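Local coordinates for lipase aflb (Neosartorya fumigata, PDB 6IDY), which probably hydrolyses the ester bonds of lipids, as a calcium-binding fungal lipase of the alpha/beta hydrolase fold, at residues A[217-220]-A[221-225]; A[232-235]-A[236-240]; A[333-336]-A[337-341]. One frame throughout, in Å; residues are numbered along the deposited sequence.

Contact 1: residues A[217-220]-A[221-225]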
# COMPACT_ATOMS: atom_id res chain seq x y z
N ASN A 217 16.35 -6.48 6.37
CA ASN A 217 17.54 -7.13 6.91
C ASN A 217 17.31 -8.58 7.31
O ASN A 217 18.21 -9.41 7.13
CB ASN A 217 18.13 -6.32 8.06
CG ASN A 217 18.82 -5.06 7.57
OD1 ASN A 217 19.25 -4.95 6.41
ND2 ASN A 217 18.98 -4.09 8.46
N TYR A 218 16.09 -8.91 7.77
CA TYR A 218 15.75 -10.28 8.15
C TYR A 218 15.59 -11.19 6.92
O TYR A 218 16.13 -12.30 6.92
CB TYR A 218 14.51 -10.33 9.06
CG TYR A 218 14.06 -11.74 9.38
CD1 TYR A 218 14.62 -12.45 10.44
CD2 TYR A 218 13.10 -12.38 8.60
CE1 TYR A 218 14.24 -13.77 10.71
CE2 TYR A 218 12.70 -13.69 8.87
CZ TYR A 218 13.27 -14.38 9.92
OH TYR A 218 12.86 -15.66 10.17
N ILE A 219 14.82 -10.74 5.92
CA ILE A 219 14.58 -11.54 4.72
C ILE A 219 15.89 -11.70 3.93
O ILE A 219 16.17 -12.80 3.46
CB ILE A 219 13.38 -11.02 3.88
CG1 ILE A 219 12.04 -11.14 4.68
CG2 ILE A 219 13.28 -11.67 2.50
CD1 ILE A 219 11.51 -12.58 5.01
N SER A 220 16.73 -10.65 3.89
CA SER A 220 18.03 -10.74 3.23
C SER A 220 18.94 -11.76 3.92
O SER A 220 19.60 -12.54 3.23
CB SER A 220 18.70 -9.37 3.17
OG SER A 220 19.94 -9.44 2.47
N ALA A 221 18.94 -11.78 5.27
CA ALA A 221 19.76 -12.70 6.08
C ALA A 221 19.40 -14.17 5.89
O ALA A 221 20.29 -14.97 5.60
CB ALA A 221 19.69 -12.32 7.55
N ILE A 222 18.10 -14.53 6.04
CA ILE A 222 17.60 -15.91 5.91
C ILE A 222 17.72 -16.47 4.49
O ILE A 222 17.78 -17.68 4.30
CB ILE A 222 16.15 -16.09 6.46
CG1 ILE A 222 15.12 -15.22 5.69
CG2 ILE A 222 16.09 -15.88 7.98
CD1 ILE A 222 13.66 -15.58 5.87
N SER A 223 17.72 -15.57 3.49
CA SER A 223 17.80 -15.92 2.08
C SER A 223 19.21 -15.85 1.53
O SER A 223 19.44 -16.34 0.43
CB SER A 223 16.91 -14.99 1.26
OG SER A 223 15.61 -14.90 1.80
N GLU A 224 20.15 -15.18 2.27
CA GLU A 224 21.55 -14.93 1.87
C GLU A 224 21.51 -14.30 0.47
O GLU A 224 22.16 -14.76 -0.47
CB GLU A 224 22.39 -16.23 1.87
CG GLU A 224 22.48 -16.91 3.23
CD GLU A 224 23.56 -17.97 3.31
OE1 GLU A 224 23.55 -18.90 2.47
OE2 GLU A 224 24.42 -17.87 4.21
N SER A 225 20.64 -13.30 0.31
CA SER A 225 20.38 -12.69 -0.98
C SER A 225 19.92 -11.27 -0.82
O SER A 225 19.40 -10.90 0.23
CB SER A 225 19.27 -13.48 -1.69
OG SER A 225 18.90 -12.93 -2.94
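Ser-220 and Ser-225 tie off the last turn of helix 205-223 with a pair of reciprocal bonds. The hydroxyl OG of Ser-220 donates to Ser-225 O at 2.7 Å, reaching it from above the carbonyl plane, while Ser-225 N returns a bond of 3.2 Å to Ser-220 O that lies in the plane of that carbonyl. The second bond belongs to a Schellman motif, completed by a weak bond from Glu-224 N to Ala-221 O; Glu-224, with phi at +51°, is the C-prime residue, where the chain leaves the helical conformation. A short serine suits this end because its hydroxyl sits next to the backbone groups it serves. Ser-223 does likewise: its OG folds back to Ile-219 O at 2.7 Å, and its own N approaches the same oxygen from the other face of the carbonyl, so two donors grip one acceptor.

The apolar packing is tight around Ile-222. Its CG2 rests over one face of the Tyr-218 ring, 4.1 Å from the centroid, in a CH-pi contact, and its CD1 meets Ile-219 CD1 at 3.8 Å. By contrast, Glu-224 is exposed and directs its CB away from 217-220, and Ala-221 is only partly buried.

Beyond the helix, Tyr-218 OH bonds to Pro-118 O. Ile-219 packs on strands 147-148 and 161-166, and Ser-223 and Ser-225 touch Pro-162 of the latter.

Contact 2: residues A[232-235]-A[236-240]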
# COMPACT_ATOMS: atom_id res chain seq x y z
N TRP A 232 2.66 -0.25 -1.39
CA TRP A 232 1.43 0.41 -1.79
C TRP A 232 1.16 1.55 -0.82
O TRP A 232 1.34 1.37 0.38
CB TRP A 232 0.23 -0.56 -1.83
CG TRP A 232 -1.07 0.12 -2.18
CD1 TRP A 232 -1.33 0.86 -3.30
CD2 TRP A 232 -2.27 0.17 -1.39
NE1 TRP A 232 -2.61 1.37 -3.25
CE2 TRP A 232 -3.21 0.96 -2.09
CE3 TRP A 232 -2.64 -0.40 -0.16
CZ2 TRP A 232 -4.50 1.19 -1.60
CZ3 TRP A 232 -3.92 -0.17 0.33
CH2 TRP A 232 -4.84 0.61 -0.40
N SER A 233 0.73 2.71 -1.35
CA SER A 233 0.30 3.87 -0.57
C SER A 233 1.38 4.30 0.44
O SER A 233 2.54 4.48 0.05
CB SER A 233 -1.03 3.55 0.11
OG SER A 233 -1.61 4.66 0.78
N GLN A 234 1.02 4.38 1.74
CA GLN A 234 1.92 4.71 2.85
C GLN A 234 3.13 3.77 2.91
O GLN A 234 4.17 4.16 3.44
CB GLN A 234 1.16 4.67 4.17
CG GLN A 234 1.95 5.26 5.34
CD GLN A 234 1.59 4.59 6.63
OE1 GLN A 234 2.46 4.14 7.37
NE2 GLN A 234 0.31 4.51 6.92
N GLY A 235 3.00 2.57 2.35
CA GLY A 235 4.10 1.60 2.26
C GLY A 235 5.37 2.19 1.68
O GLY A 235 6.47 1.82 2.10
N GLY A 236 5.20 3.12 0.73
CA GLY A 236 6.29 3.86 0.10
C GLY A 236 7.00 4.75 1.10
O GLY A 236 8.24 4.79 1.12
N LEU A 237 6.23 5.42 1.97
CA LEU A 237 6.78 6.27 3.03
C LEU A 237 7.53 5.43 4.06
O LEU A 237 8.62 5.81 4.47
CB LEU A 237 5.68 7.11 3.73
CG LEU A 237 5.12 8.29 2.94
CD1 LEU A 237 3.89 8.86 3.64
CD2 LEU A 237 6.16 9.38 2.78
N ASP A 238 6.95 4.27 4.44
CA ASP A 238 7.56 3.35 5.41
C ASP A 238 8.90 2.84 4.90
O ASP A 238 9.85 2.74 5.68
CB ASP A 238 6.63 2.16 5.70
CG ASP A 238 5.25 2.52 6.22
OD1 ASP A 238 5.07 3.65 6.71
OD2 ASP A 238 4.36 1.66 6.16
N THR A 239 8.98 2.51 3.59
CA THR A 239 10.19 2.00 2.95
C THR A 239 11.25 3.08 2.83
O THR A 239 12.40 2.83 3.18
CB THR A 239 9.87 1.31 1.62
OG1 THR A 239 8.81 0.38 1.83
CG2 THR A 239 11.09 0.60 1.01
N GLN A 240 10.87 4.27 2.33
CA GLN A 240 11.78 5.41 2.18
C GLN A 240 12.39 5.82 3.52
O GLN A 240 13.60 6.08 3.57
CB GLN A 240 11.06 6.60 1.51
CG GLN A 240 12.00 7.73 1.07
CD GLN A 240 12.87 7.44 -0.14
OE1 GLN A 240 12.96 6.31 -0.65
NE2 GLN A 240 13.55 8.48 -0.61
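Thr-239 grips the carbonyl of Gly-235 twice: Gly-235 O accepts Thr-239 N at 3.0 Å and Thr-239 OG1 at 2.8 Å, the two donors arriving on opposite faces of its plane. With OG1 anti to its own carbonyl carbon (chi1 -50°), Thr-239 turns its hydroxyl back to the preceding turn.

Further backbone bonds start the helix. Gly-236 N reaches Ser-233 O at 3.1 Å, and Asp-238 N reaches Gln-234 O at 3.0 Å.

Among polar side chains, Gln-234 OE1 lies 2.7 Å from Asp-238 OD1, with the amide and carboxylate planes 82° apart. Asn-208 ND2 also bonds to OE1, while Gln-234 NE2 donates to Ser-201 O and Thr-169 OG1, which fixes the rotation of the amide.

Sterically, glycine suits position 235 because it has no CB to press on the nearby Trp-232 O, whose bond from Gly-235 N closes a type II' turn. Ser-233 occupies this turn with positive phi (54°), and its OG bonds to His-361 NE2.

The chemistry implies a nucleophile elbow, with Ser-233 probably the lipase nucleophile. Two oxygens as close as those of Gln-234 and Asp-238 suggest that a buried acid holds a proton.

Contact 3: residues A[333-336]-A[337-341]. With SO4 (sulfate ion), chain E.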
# COMPACT_ATOMS: atom_id res chain seq x y z
N LEU A 333 10.13 10.90 -7.16
CA LEU A 333 11.40 10.93 -6.45
C LEU A 333 12.44 11.45 -7.42
O LEU A 333 12.41 11.14 -8.61
CB LEU A 333 11.84 9.55 -5.92
CG LEU A 333 11.10 9.01 -4.69
CD1 LEU A 333 11.64 7.65 -4.29
CD2 LEU A 333 11.16 9.98 -3.49
N SER A 334 13.36 12.26 -6.90
CA SER A 334 14.48 12.75 -7.69
C SER A 334 15.54 11.65 -7.63
O SER A 334 15.35 10.65 -6.92
CB SER A 334 15.02 14.06 -7.11
OG SER A 334 14.19 15.14 -7.50
N ASP A 335 16.65 11.83 -8.35
CA ASP A 335 17.71 10.84 -8.34
C ASP A 335 19.10 11.46 -8.16
O ASP A 335 20.02 11.14 -8.91
CB ASP A 335 17.65 9.95 -9.60
CG ASP A 335 18.53 8.71 -9.50
OD1 ASP A 335 18.75 8.23 -8.36
OD2 ASP A 335 19.00 8.24 -10.54
N SER A 336 19.27 12.31 -7.14
CA SER A 336 20.54 12.98 -6.84
C SER A 336 21.67 12.00 -6.45
O SER A 336 22.85 12.34 -6.63
CB SER A 336 20.35 14.06 -5.79
OG SER A 336 19.42 15.03 -6.24
N ARG A 337 21.32 10.79 -5.96
CA ARG A 337 22.32 9.77 -5.61
C ARG A 337 22.79 8.99 -6.83
O ARG A 337 23.82 8.32 -6.76
CB ARG A 337 21.79 8.81 -4.53
CG ARG A 337 21.47 9.52 -3.24
CD ARG A 337 21.12 8.60 -2.08
NE ARG A 337 20.93 9.43 -0.89
CZ ARG A 337 19.80 10.05 -0.58
NH1 ARG A 337 18.70 9.85 -1.29
NH2 ARG A 337 19.75 10.84 0.48
N ALA A 338 22.04 9.09 -7.94
CA ALA A 338 22.29 8.40 -9.22
C ALA A 338 22.18 6.87 -9.03
O ALA A 338 23.09 6.12 -9.38
CB ALA A 338 23.66 8.79 -9.80
N VAL A 339 21.05 6.43 -8.46
CA VAL A 339 20.78 5.00 -8.24
C VAL A 339 19.82 4.45 -9.32
O VAL A 339 19.65 3.24 -9.44
CB VAL A 339 20.31 4.67 -6.80
CG1 VAL A 339 21.44 4.86 -5.79
CG2 VAL A 339 19.08 5.50 -6.40
N GLY A 340 19.21 5.35 -10.09
CA GLY A 340 18.24 5.02 -11.12
C GLY A 340 16.84 5.15 -10.57
O GLY A 340 16.50 4.54 -9.55
N VAL A 341 16.02 5.99 -11.22
CA VAL A 341 14.63 6.24 -10.83
C VAL A 341 13.77 6.35 -12.07
O VAL A 341 14.17 6.99 -13.04
CB VAL A 341 14.47 7.53 -9.95
CG1 VAL A 341 13.00 7.84 -9.65
CG2 VAL A 341 15.25 7.43 -8.66
S SO4 E . 23.05 9.86 2.41
O1 SO4 E . 23.78 8.62 2.11
O2 SO4 E . 23.92 10.75 3.17
O3 SO4 E . 22.65 10.49 1.17
O4 SO4 E . 21.86 9.54 3.20
O HOH W 1 18.75 9.20 -5.80
O HOH W 2 17.32 7.80 -12.91
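A type I beta turn from Asp-335 to Ala-338 lies late in the surface loop between strands 310-314 and 341-345. Ala-338 N closes the turn on Asp-335 O at 3.0 Å. With CG anti to the backbone N (chi1 -167°), the aspartate reaches across the loop: OD1 takes Val-339 N and OD2 takes Gly-340 N, each at 2.9 Å and on the syn side. An acid suits the place because its two oxygens can receive two successive N-H groups. One water joins OD1 to Arg-337 N, another joins OD2 to Val-341 N. Glycine suits position 340 because at phi 96° and psi 123° a CB would be jammed against the preceding carbonyl O.

On the apolar side, Val-341 CG2 packs against Asp-335 CB at 3.6 Å, and CG1 lies 4.3 Å from Leu-333 CB.

Arg-337 lies against Tyr-307. Its NE and NH2 both donate to sulfate O3, at 2.9 and 3.0 Å, in the guanidinium plane, while NH1 bonds to Gly-302 O and Ala-306 O. The sulfate, probably from the crystallisation liquor, is also held by Arg-250.

This is a type I turn whose first residue, an aspartate, accepts N-H groups from residues just past the turn, ahead of the outermost strand 341-345.

Overall arrangement
Along the chain the three contacts come in series around one mixed sheet. Contact 1 ends helix 205-223, strand 227-232 follows, and contact 2 joins that strand to helix 235-245, so the two lie near either end of one strand; their centres are about 20 Å apart. Contact 3 comes much later, before the outermost strand 341-345, with its centre about 25 Å from that of contact 1. Contacts 2 and 3 are about 17 Å apart between centres yet meet, Gln-240 NE2 packing on Leu-333 CD2 at 4.0 Å. Thus the buried elbow with its probable nucleophile lies near the centre of the molecule, whereas contacts 1 and 3 lie peripherally, each centred about 22 Å from it.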